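Local coordinates for protein oxidoreductase NdmD (Pseudomonas putida, PDB 6ICM) that oxidises NADH in caffeine breakdown and passes the electrons to the N-demethylases NdmA and NdmB, here represented by its ferredoxin-type [2Fe-2S] domain, at residues C44-H55 / G68-K79. Numbering follows the deposited sequence.
Sequences CITPVVSGDLEH and GKWIMPCVSRCK. With FES (Fe2/s2 (inorganic) cluster), chain K.
C44 and C74 converge on one iron of the [2Fe-2S] cluster, FE2, with C44 SG 2.3 Å and C74 SG 2.2 Å from the metal. C36 and C41 are the remaining cluster ligands inferred by similarity. M72 folds back beside the site, its chain bent at chi2 and chi3, which lays SD against I45, 3.5 Å from CG1, and brings CE close to C44 SG. I45 has CG1 anti to its backbone N (chi1 -165°), and CD1 thereby sits over one face of the W70 indole, displaced toward the rim and 3.7 Å from CE3; P47 CB meets CZ3 of the same ring obliquely.

P47 and W70 sit on the antiparallel pairing of 46-48 with 70-71, while C44, I45, M72 and C74 lie in the loops next to it. In this plant-type ferredoxin domain, that pairing sets C44, the last cysteine of the CxxxxCxxC motif, beside the chain that leads to C74. T46 and I71 exchange both backbone bonds. A second pairing, short and weakly formed, rests on E54 and R77, joined by E54 N to R77 O and R77 N to E54 O. Between the two pairings, I71 CG2 packs on V48 CG2 (3.6 Å) while its CD1 reaches L53 CD2, a layer that L21 and, through L53, I83 extend.

At the far end, E54 and R77 run side by side, OE1 lying 2.8 Å from NH1 with carboxylate and guanidinium planes 85° apart. K79 NZ also approaches OE1, though its modelled place is uncertain. An alanine at E54 would remove the carboxylate and would probably leave the R77 guanidinium without its mate and freer to turn. S76 OG, meanwhile, is hydrogen-bonded to H56 N.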
loop_
_atom_site.group_PDB
_atom_site.type_symbol
_atom_site.label_atom_id
_atom_site.label_comp_id
_atom_site.label_asym_id
_atom_site.label_seq_id
_atom_site.Cartn_x
_atom_site.Cartn_y
_atom_site.Cartn_z
ATOM N N CYS D 44 19.925 17.109 43.716
ATOM C CA CYS D 44 20.551 17.198 45.027
ATOM C C CYS D 44 20.035 18.349 45.851
ATOM O O CYS D 44 20.708 18.662 46.828
ATOM C CB CYS D 44 22.063 17.332 44.873
ATOM S SG CYS D 44 22.602 18.993 44.431
ATOM N N ILE D 45 18.929 19.036 45.552
ATOM C CA ILE D 45 18.546 20.160 46.385
ATOM C C ILE D 45 18.219 19.636 47.767
ATOM O O ILE D 45 17.586 18.583 47.919
ATOM C CB ILE D 45 17.379 20.940 45.768
ATOM C CG1 ILE D 45 17.254 22.290 46.450
ATOM C CG2 ILE D 45 16.074 20.212 45.936
ATOM C CD1 ILE D 45 16.062 23.072 45.979
ATOM N N THR D 46 18.754 20.296 48.778
ATOM C CA THR D 46 18.530 19.919 50.162
ATOM C C THR D 46 18.227 21.189 50.940
ATOM O O THR D 46 18.586 22.296 50.512
ATOM C CB THR D 46 19.732 19.173 50.777
ATOM O OG1 THR D 46 20.654 20.102 51.336
ATOM C CG2 THR D 46 20.469 18.403 49.739
ATOM N N PRO D 47 17.524 21.070 52.058
ATOM C CA PRO D 47 17.042 22.265 52.746
ATOM C C PRO D 47 17.941 22.669 53.896
ATOM O O PRO D 47 18.594 21.825 54.506
ATOM C CB PRO D 47 15.658 21.828 53.221
ATOM C CG PRO D 47 15.841 20.414 53.520
ATOM C CD PRO D 47 16.848 19.864 52.548
ATOM N N VAL D 48 17.973 23.961 54.196
ATOM C CA VAL D 48 18.875 24.523 55.187
ATOM C C VAL D 48 18.043 25.134 56.308
ATOM O O VAL D 48 17.028 25.799 56.048
ATOM C CB VAL D 48 19.792 25.569 54.539
ATOM C CG1 VAL D 48 20.626 26.275 55.583
ATOM C CG2 VAL D 48 20.643 24.900 53.463
ATOM N N VAL D 49 18.458 24.882 57.550
ATOM C CA VAL D 49 17.897 25.574 58.713
ATOM C C VAL D 49 18.703 26.819 59.060
ATOM O O VAL D 49 18.153 27.917 59.174
ATOM C CB VAL D 49 17.800 24.622 59.922
ATOM C CG1 VAL D 49 16.955 25.259 60.983
ATOM C CG2 VAL D 49 17.200 23.302 59.496
ATOM N N SER D 50 20.017 26.668 59.215
ATOM C CA SER D 50 20.890 27.754 59.638
ATOM C C SER D 50 22.137 27.773 58.766
ATOM O O SER D 50 22.430 26.825 58.037
ATOM C CB SER D 50 21.296 27.603 61.108
ATOM O OG SER D 50 22.421 26.750 61.223
ATOM N N GLY D 51 22.887 28.853 58.865
ATOM C CA GLY D 51 24.163 28.923 58.188
ATOM C C GLY D 51 24.127 29.905 57.038
ATOM O O GLY D 51 23.073 30.167 56.440
ATOM N N ASP D 52 25.302 30.461 56.721
ATOM C CA ASP D 52 25.461 31.460 55.662
ATOM C C ASP D 52 26.104 30.795 54.450
ATOM O O ASP D 52 27.085 30.056 54.595
ATOM C CB ASP D 52 26.297 32.658 56.143
ATOM C CG ASP D 52 25.496 33.618 57.060
ATOM O OD1 ASP D 52 25.263 33.264 58.243
ATOM O OD2 ASP D 52 25.118 34.736 56.611
ATOM N N LEU D 53 25.545 31.054 53.259
ATOM C CA LEU D 53 25.715 30.179 52.101
ATOM C C LEU D 53 26.253 30.917 50.880
ATOM O O LEU D 53 25.994 32.094 50.679
ATOM C CB LEU D 53 24.398 29.514 51.694
ATOM C CG LEU D 53 23.551 28.814 52.768
ATOM C CD1 LEU D 53 22.109 28.523 52.356
ATOM C CD2 LEU D 53 24.196 27.537 53.226
ATOM N N GLU D 54 27.010 30.197 50.063
ATOM C CA GLU D 54 27.445 30.633 48.736
ATOM C C GLU D 54 26.923 29.689 47.704
ATOM O O GLU D 54 27.139 28.490 47.848
ATOM C CB GLU D 54 28.953 30.616 48.642
ATOM C CG GLU D 54 29.717 31.307 47.536
ATOM C CD GLU D 54 31.218 30.959 47.661
ATOM O OE1 GLU D 54 31.727 31.044 48.800
ATOM O OE2 GLU D 54 31.900 30.665 46.631
ATOM N N HIS D 55 26.197 30.216 46.725
ATOM C CA HIS D 55 25.650 29.371 45.687
ATOM C C HIS D 55 26.498 29.492 44.439
ATOM O O HIS D 55 27.028 30.558 44.160
ATOM C CB HIS D 55 24.191 29.729 45.431
ATOM C CG HIS D 55 23.426 29.864 46.702
ATOM N ND1 HIS D 55 23.033 28.766 47.432
ATOM C CD2 HIS D 55 22.984 30.953 47.379
ATOM C CE1 HIS D 55 22.399 29.176 48.519
ATOM N NE2 HIS D 55 22.347 30.498 48.505
ATOM N N GLY D 68 18.518 31.490 52.426
ATOM C CA GLY D 68 19.188 30.475 53.220
ATOM C C GLY D 68 18.348 29.258 53.507
ATOM O O GLY D 68 18.590 28.566 54.494
ATOM N N LYS D 69 17.344 28.980 52.689
ATOM C CA LYS D 69 16.493 27.831 52.937
ATOM C C LYS D 69 16.831 26.651 52.023
ATOM O O LYS D 69 16.295 25.549 52.234
ATOM C CB LYS D 69 15.017 28.243 52.799
ATOM C CG LYS D 69 14.036 27.279 53.472
ATOM C CD LYS D 69 12.584 27.475 52.973
ATOM C CE LYS D 69 11.698 26.238 53.278
ATOM N NZ LYS D 69 10.278 26.406 52.810
ATOM N N TRP D 70 17.729 26.839 51.046
ATOM C CA TRP D 70 18.118 25.781 50.119
ATOM C C TRP D 70 19.590 25.895 49.760
ATOM O O TRP D 70 20.195 26.965 49.860
ATOM C CB TRP D 70 17.329 25.835 48.820
ATOM C CG TRP D 70 15.887 25.901 48.994
ATOM C CD1 TRP D 70 15.095 27.004 48.862
ATOM C CD2 TRP D 70 15.024 24.819 49.322
ATOM N NE1 TRP D 70 13.779 26.670 49.090
ATOM C CE2 TRP D 70 13.709 25.332 49.369
ATOM C CE3 TRP D 70 15.230 23.466 49.575
ATOM C CZ2 TRP D 70 12.610 24.541 49.666
ATOM C CZ3 TRP D 70 14.135 22.674 49.863
ATOM C CH2 TRP D 70 12.840 23.215 49.907
ATOM N N ILE D 71 20.147 24.776 49.297
ATOM C CA ILE D 71 21.532 24.717 48.842
ATOM C C ILE D 71 21.671 23.504 47.936
ATOM O O ILE D 71 21.015 22.480 48.139
ATOM C CB ILE D 71 22.540 24.653 50.023
ATOM C CG1 ILE D 71 23.966 24.836 49.501
ATOM C CG2 ILE D 71 22.447 23.319 50.774
ATOM C CD1 ILE D 71 25.016 24.887 50.546
ATOM N N MET D 72 22.527 23.628 46.921
ATOM C CA MET D 72 22.871 22.537 46.025
ATOM C C MET D 72 24.266 22.053 46.408
ATOM O O MET D 72 25.268 22.699 46.052
ATOM C CB MET D 72 22.830 23.005 44.568
ATOM C CG MET D 72 21.657 23.933 44.249
ATOM S SD MET D 72 20.015 23.179 44.457
ATOM C CE MET D 72 20.287 21.680 43.511
ATOM N N PRO D 73 24.389 20.959 47.162
ATOM C CA PRO D 73 25.702 20.586 47.713
ATOM C C PRO D 73 26.723 20.163 46.684
ATOM O O PRO D 73 27.919 20.139 47.008
ATOM C CB PRO D 73 25.373 19.429 48.663
ATOM C CG PRO D 73 23.996 19.000 48.298
ATOM C CD PRO D 73 23.297 20.211 47.794
ATOM N N CYS D 74 26.310 19.830 45.465
ATOM C CA CYS D 74 27.277 19.368 44.484
ATOM C C CYS D 74 28.263 20.457 44.093
ATOM O O CYS D 74 29.372 20.128 43.651
ATOM C CB CYS D 74 26.559 18.855 43.240
ATOM S SG CYS D 74 25.601 20.125 42.382
ATOM N N VAL D 75 27.888 21.739 44.233
ATOM C CA VAL D 75 28.724 22.823 43.726
ATOM C C VAL D 75 28.773 23.992 44.696
ATOM O O VAL D 75 29.657 24.848 44.592
ATOM C CB VAL D 75 28.257 23.304 42.334
ATOM C CG1 VAL D 75 28.235 22.165 41.323
ATOM C CG2 VAL D 75 26.898 24.002 42.400
ATOM N N SER D 76 27.834 24.056 45.634
ATOM C CA SER D 76 27.773 25.168 46.571
ATOM C C SER D 76 28.459 24.813 47.891
ATOM O O SER D 76 28.731 23.646 48.182
ATOM C CB SER D 76 26.323 25.579 46.814
ATOM O OG SER D 76 25.724 26.053 45.619
ATOM N N ARG D 77 28.748 25.842 48.691
ATOM C CA ARG D 77 29.513 25.675 49.922
ATOM C C ARG D 77 28.974 26.628 50.996
ATOM O O ARG D 77 28.069 27.435 50.750
ATOM C CB ARG D 77 31.028 25.865 49.654
ATOM C CG ARG D 77 31.657 27.213 50.076
ATOM C CD ARG D 77 33.199 27.114 50.185
ATOM N NE ARG D 77 33.820 27.132 48.853
ATOM C CZ ARG D 77 34.179 28.228 48.175
ATOM N NH1 ARG D 77 34.047 29.433 48.718
ATOM N NH2 ARG D 77 34.713 28.116 46.955
ATOM N N CYS D 78 29.528 26.516 52.210
ATOM C CA CYS D 78 29.173 27.359 53.351
ATOM C C CYS D 78 30.385 28.179 53.800
ATOM O O CYS D 78 31.410 27.596 54.167
ATOM C CB CYS D 78 28.672 26.486 54.503
ATOM S SG CYS D 78 28.192 27.391 55.984
ATOM N N LYS D 79 30.261 29.531 53.793
ATOM C CA LYS D 79 31.306 30.467 54.258
ATOM C C LYS D 79 31.241 30.704 55.724
ATOM O O LYS D 79 32.232 31.122 56.325
ATOM C CB LYS D 79 31.194 31.882 53.672
ATOM C CG LYS D 79 31.707 32.045 52.287
ATOM C CD LYS D 79 30.686 32.742 51.547
ATOM C CE LYS D 79 29.731 31.577 51.429
ATOM N NZ LYS D 79 30.221 30.487 50.808
HETATM FE FE1 FES K . 22.225 18.049 39.881
HETATM FE FE2 FES K . 23.580 19.160 42.359
HETATM S S1 FES K . 23.350 17.149 41.525
HETATM S S2 FES K . 22.458 20.063 40.685
#